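PDB 1Z05: transcriptional regulator, ROK family from Vibrio cholerae O1 biovar eltor, which probably binds DNA and regulates transcription of carbohydrate-metabolism genes, as a zinc-containing homologue of the E. coli repressor Mlc. Local coordinates for residues L239-V251 with R260-I272. Residues are numbered along the deposited sequence; the frame is centred on the assembly and turned at random.
With ZN (zinc ion), chain B; SO4 (sulfate ion), chain D; SO4 (sulfate ion), chain C.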
loop_
_atom_site.group_PDB
_atom_site.type_symbol
_atom_site.label_atom_id
_atom_site.label_comp_id
_atom_site.label_asym_id
_atom_site.label_seq_id
_atom_site.Cartn_x
_atom_site.Cartn_y
_atom_site.Cartn_z
ATOM N N LEU A 239 -10.008 8.492 1.884
ATOM C CA LEU A 239 -11.443 8.738 1.838
ATOM C C LEU A 239 -12.106 7.872 2.899
ATOM O O LEU A 239 -11.939 6.651 2.903
ATOM C CB LEU A 239 -12.009 8.418 0.445
ATOM C CG LEU A 239 -13.545 8.355 0.320
ATOM C CD1 LEU A 239 -14.185 9.729 0.430
ATOM C CD2 LEU A 239 -13.949 7.685 -0.979
ATOM N N ILE A 240 -12.849 8.505 3.804
ATOM C CA ILE A 240 -13.610 7.766 4.802
ATOM C C ILE A 240 -15.074 7.673 4.402
ATOM O O ILE A 240 -15.786 8.687 4.315
ATOM C CB ILE A 240 -13.455 8.338 6.246
ATOM C CG1 ILE A 240 -11.966 8.516 6.607
ATOM C CG2 ILE A 240 -14.215 7.457 7.253
ATOM C CD1 ILE A 240 -11.178 7.201 6.753
ATOM N N SER A 241 -15.499 6.443 4.134
ATOM C CA SER A 241 -16.863 6.153 3.740
ATOM C C SER A 241 -17.660 5.726 4.962
ATOM O O SER A 241 -17.341 4.729 5.605
ATOM C CB SER A 241 -16.899 5.074 2.654
ATOM O OG SER A 241 -18.231 4.661 2.378
ATOM N N ILE A 242 -18.693 6.505 5.269
ATOM C CA ILE A 242 -19.577 6.253 6.390
ATOM C C ILE A 242 -20.974 5.978 5.836
ATOM O O ILE A 242 -21.640 6.888 5.328
ATOM C CB ILE A 242 -19.608 7.470 7.364
ATOM C CG1 ILE A 242 -18.184 7.888 7.734
ATOM C CG2 ILE A 242 -20.451 7.159 8.615
ATOM C CD1 ILE A 242 -18.004 9.397 7.936
ATOM N N HIS A 243 -21.394 4.718 5.922
ATOM C CA HIS A 243 -22.697 4.281 5.425
ATOM C C HIS A 243 -23.159 3.085 6.272
ATOM O O HIS A 243 -23.181 3.189 7.510
ATOM C CB HIS A 243 -22.615 3.955 3.927
ATOM C CG HIS A 243 -23.946 3.879 3.240
ATOM N ND1 HIS A 243 -25.094 4.440 3.763
ATOM C CD2 HIS A 243 -24.304 3.331 2.054
ATOM C CE1 HIS A 243 -26.105 4.218 2.941
ATOM N NE2 HIS A 243 -25.651 3.552 1.894
ATOM N N HIS A 244 -23.520 1.973 5.625
ATOM C CA HIS A 244 -23.831 0.722 6.326
ATOM C C HIS A 244 -22.622 0.236 7.121
ATOM O O HIS A 244 -22.749 -0.214 8.263
ATOM C CB HIS A 244 -24.255 -0.369 5.343
ATOM C CG HIS A 244 -25.475 -0.027 4.544
ATOM N ND1 HIS A 244 -26.753 -0.157 5.044
ATOM C CD2 HIS A 244 -25.611 0.427 3.277
ATOM C CE1 HIS A 244 -27.623 0.206 4.119
ATOM N NE2 HIS A 244 -26.955 0.565 3.037
ATOM N N GLY A 245 -21.452 0.331 6.496
ATOM C CA GLY A 245 -20.189 0.039 7.142
ATOM C C GLY A 245 -19.266 1.239 7.107
ATOM O O GLY A 245 -19.634 2.311 6.615
ATOM N N LEU A 246 -18.069 1.055 7.659
ATOM C CA LEU A 246 -17.068 2.100 7.687
ATOM C C LEU A 246 -15.826 1.577 7.014
ATOM O O LEU A 246 -15.322 0.509 7.367
ATOM C CB LEU A 246 -16.775 2.548 9.126
ATOM C CG LEU A 246 -18.105 2.879 9.812
ATOM C CD1 LEU A 246 -18.457 1.853 10.901
ATOM C CD2 LEU A 246 -18.095 4.270 10.339
ATOM N N GLY A 247 -15.354 2.333 6.034
ATOM C CA GLY A 247 -14.236 1.914 5.211
ATOM C C GLY A 247 -13.386 3.096 4.830
ATOM O O GLY A 247 -13.889 4.212 4.664
ATOM N N ALA A 248 -12.088 2.852 4.722
ATOM C CA ALA A 248 -11.173 3.854 4.232
ATOM C C ALA A 248 -10.674 3.400 2.863
ATOM O O ALA A 248 -10.264 2.249 2.694
ATOM C CB ALA A 248 -10.016 4.026 5.185
ATOM N N GLY A 249 -10.735 4.308 1.897
ATOM C CA GLY A 249 -10.127 4.100 0.596
ATOM C C GLY A 249 -8.832 4.880 0.638
ATOM O O GLY A 249 -8.840 6.106 0.713
ATOM N N ILE A 250 -7.718 4.160 0.603
ATOM C CA ILE A 250 -6.405 4.755 0.837
ATOM C C ILE A 250 -5.674 4.926 -0.489
ATOM O O ILE A 250 -5.454 3.952 -1.225
ATOM C CB ILE A 250 -5.581 3.887 1.821
ATOM C CG1 ILE A 250 -6.305 3.811 3.179
ATOM C CG2 ILE A 250 -4.161 4.442 1.997
ATOM C CD1 ILE A 250 -6.093 2.506 3.919
ATOM N N VAL A 251 -5.315 6.171 -0.786
ATOM C CA VAL A 251 -4.504 6.475 -1.956
ATOM C C VAL A 251 -3.067 6.722 -1.493
ATOM O O VAL A 251 -2.800 7.602 -0.663
ATOM C CB VAL A 251 -5.079 7.668 -2.789
ATOM C CG1 VAL A 251 -4.198 7.986 -4.005
ATOM C CG2 VAL A 251 -6.495 7.366 -3.244
ATOM N N ARG A 260 -5.948 -8.141 -2.713
ATOM C CA ARG A 260 -6.556 -9.284 -3.396
ATOM C C ARG A 260 -8.073 -9.398 -3.184
ATOM O O ARG A 260 -8.768 -10.020 -3.991
ATOM C CB ARG A 260 -5.861 -10.590 -2.956
ATOM C CG ARG A 260 -6.051 -10.960 -1.462
ATOM C CD ARG A 260 -4.938 -11.891 -0.956
ATOM N NE ARG A 260 -5.191 -12.432 0.386
ATOM C CZ ARG A 260 -4.892 -11.817 1.534
ATOM N NH1 ARG A 260 -4.330 -10.614 1.533
ATOM N NH2 ARG A 260 -5.163 -12.406 2.696
ATOM N N HIS A 261 -8.579 -8.821 -2.097
ATOM C CA HIS A 261 -10.004 -8.908 -1.786
ATOM C C HIS A 261 -10.698 -7.542 -1.783
ATOM O O HIS A 261 -11.865 -7.435 -1.400
ATOM C CB HIS A 261 -10.232 -9.639 -0.453
ATOM C CG HIS A 261 -9.727 -11.054 -0.434
ATOM N ND1 HIS A 261 -9.353 -11.694 0.730
ATOM C CD2 HIS A 261 -9.529 -11.948 -1.433
ATOM C CE1 HIS A 261 -8.954 -12.923 0.447
ATOM N NE2 HIS A 261 -9.051 -13.103 -0.858
ATOM N N GLY A 262 -9.982 -6.505 -2.218
ATOM C CA GLY A 262 -10.550 -5.161 -2.325
ATOM C C GLY A 262 -11.007 -4.584 -0.998
ATOM O O GLY A 262 -11.951 -3.793 -0.954
ATOM N N ASN A 263 -10.334 -4.993 0.080
ATOM C CA ASN A 263 -10.754 -4.678 1.439
ATOM C C ASN A 263 -9.682 -3.965 2.275
ATOM O O ASN A 263 -9.827 -3.843 3.503
ATOM C CB ASN A 263 -11.200 -5.962 2.151
ATOM C CG ASN A 263 -10.081 -6.995 2.267
ATOM O OD1 ASN A 263 -9.003 -6.841 1.681
ATOM N ND2 ASN A 263 -10.342 -8.059 3.014
ATOM N N ILE A 264 -8.614 -3.496 1.628
ATOM C CA ILE A 264 -7.598 -2.733 2.360
ATOM C C ILE A 264 -8.232 -1.439 2.859
ATOM O O ILE A 264 -8.761 -0.649 2.077
ATOM C CB ILE A 264 -6.312 -2.439 1.524
ATOM C CG1 ILE A 264 -5.669 -3.733 1.006
ATOM C CG2 ILE A 264 -5.303 -1.619 2.334
ATOM C CD1 ILE A 264 -5.185 -4.680 2.079
ATOM N N GLY A 265 -8.191 -1.234 4.168
ATOM C CA GLY A 265 -8.773 -0.028 4.738
ATOM C C GLY A 265 -10.102 -0.222 5.444
ATOM O O GLY A 265 -10.711 0.750 5.881
ATOM N N GLU A 266 -10.562 -1.466 5.556
ATOM C CA GLU A 266 -11.813 -1.732 6.267
ATOM C C GLU A 266 -11.682 -1.401 7.757
ATOM O O GLU A 266 -10.801 -1.922 8.444
ATOM C CB GLU A 266 -12.281 -3.171 6.058
ATOM C CG GLU A 266 -12.925 -3.411 4.697
ATOM C CD GLU A 266 -14.044 -2.420 4.391
ATOM O OE1 GLU A 266 -15.018 -2.348 5.172
ATOM O OE2 GLU A 266 -13.941 -1.711 3.372
ATOM N N LEU A 267 -12.568 -0.527 8.233
ATOM C CA LEU A 267 -12.501 0.031 9.594
ATOM C C LEU A 267 -13.486 -0.552 10.602
ATOM O O LEU A 267 -13.323 -0.362 11.809
ATOM C CB LEU A 267 -12.712 1.555 9.549
ATOM C CG LEU A 267 -11.810 2.365 8.628
ATOM C CD1 LEU A 267 -12.275 3.792 8.607
ATOM C CD2 LEU A 267 -10.379 2.274 9.111
ATOM N N GLY A 268 -14.515 -1.236 10.116
ATOM C CA GLY A 268 -15.677 -1.572 10.948
ATOM C C GLY A 268 -15.432 -2.497 12.125
ATOM O O GLY A 268 -16.207 -2.496 13.086
ATOM N N HIS A 269 -14.376 -3.299 12.052
ATOM C CA HIS A 269 -14.084 -4.250 13.124
ATOM C C HIS A 269 -12.853 -3.923 13.959
ATOM O O HIS A 269 -12.358 -4.766 14.712
ATOM C CB HIS A 269 -14.119 -5.681 12.609
ATOM C CG HIS A 269 -15.414 -6.018 11.942
ATOM N ND1 HIS A 269 -16.544 -6.373 12.651
ATOM C CD2 HIS A 269 -15.780 -5.983 10.638
ATOM C CE1 HIS A 269 -17.540 -6.581 11.805
ATOM N NE2 HIS A 269 -17.103 -6.350 10.580
ATOM N N ILE A 270 -12.363 -2.693 13.821
ATOM C CA ILE A 270 -11.393 -2.148 14.760
ATOM C C ILE A 270 -12.109 -1.933 16.096
ATOM O O ILE A 270 -13.153 -1.281 16.150
ATOM C CB ILE A 270 -10.765 -0.821 14.244
ATOM C CG1 ILE A 270 -9.989 -1.064 12.942
ATOM C CG2 ILE A 270 -9.861 -0.185 15.325
ATOM C CD1 ILE A 270 -9.616 0.214 12.168
ATOM N N GLN A 271 -11.563 -2.510 17.164
ATOM C CA GLN A 271 -12.118 -2.329 18.506
ATOM C C GLN A 271 -11.860 -0.901 18.987
ATOM O O GLN A 271 -10.717 -0.502 19.157
ATOM C CB GLN A 271 -11.544 -3.345 19.496
ATOM C CG GLN A 271 -12.338 -3.400 20.798
ATOM C CD GLN A 271 -11.723 -4.314 21.821
ATOM O OE1 GLN A 271 -10.728 -3.970 22.452
ATOM N NE2 GLN A 271 -12.327 -5.483 22.011
ATOM N N ILE A 272 -12.922 -0.123 19.166
ATOM C CA ILE A 272 -12.784 1.261 19.647
ATOM C C ILE A 272 -13.281 1.430 21.079
ATOM O O ILE A 272 -12.984 2.436 21.734
ATOM C CB ILE A 272 -13.460 2.320 18.713
ATOM C CG1 ILE A 272 -14.780 1.810 18.137
ATOM C CG2 ILE A 272 -12.507 2.759 17.593
ATOM C CD1 ILE A 272 -15.934 1.888 19.078
HETATM ZN ZN ZN B . -16.985 -6.742 14.706
HETATM S S SO4 D . -21.333 0.436 2.625
HETATM O O1 SO4 D . -20.670 1.252 1.611
HETATM O O2 SO4 D . -20.958 0.910 3.950
HETATM O O3 SO4 D . -22.777 0.557 2.462
HETATM O O4 SO4 D . -20.958 -0.966 2.468
HETATM S S SO4 C . -26.899 1.048 -1.377
HETATM O O1 SO4 C . -26.943 2.325 -2.079
HETATM O O2 SO4 C . -26.081 1.145 -0.179
HETATM O O3 SO4 C . -28.278 0.715 -1.022
HETATM O O4 SO4 C . -26.328 0.022 -2.245
HETATM O O HOH W 1 -15.813 -2.594 7.717
HETATM O O HOH W 2 -7.901 1.412 0.285
#
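Ala248 N donates to Gly265 O at 2.8 Å, and Leu267 N returns a bond to Leu246 O at 3.1 Å, so Gly247 and Glu266 lie opposite each other as a single beta bridge. The N-H...O angle of 157° at Gly265 O supports the assignment. A water extends the join by donating to Leu246 O while accepting from Gly268 N and, in the Glu266 conformer given here, donating also to Glu266 OE1; a second water accepts from Ile250 N and lies within hydrogen-bonding distance of Ile264 O, one of several acceptors competing for its protons. In that same conformer the Glu266 chain, bent at chi2, brings its carboxylate back beside Gly247, where OE2 forms a salt bridge with Arg219 of helix 217-228. Arg219 also bonds to Ala248 O, tying both segments to that helix.

Strands 237-242 and 246-252 form an antiparallel hairpin in the mixed 3-2-1-4-5 sheet of the second of the two actin-like (ASKHA) domains of this ROK protein. The type II turn from Asn263 to Glu266 presents Gly265 to the hairpin at positive phi, its CA 3.4 Å from Ala248 O in a CH...O contact. A type I turn from Leu267 to Ile270 carries His269 as its third residue, and His269 ND1 binds zinc at 2.1 Å together with Cys279, Cys281 and Cys286.

Packing centres on Leu267. With CG anti to its carbonyl carbon (chi1 -54°), Leu267 CD1 reaches 4.1 Å from Ala248 CB and meets Ile240 CD1, the two side chains crossing at about a right angle. Nearer the backbone, Leu267 CB lies 4.2 Å from Leu246 CB. Ile250 CD1 rests 3.8 Å from Gly265 CA, over the bare backbone of that glycine.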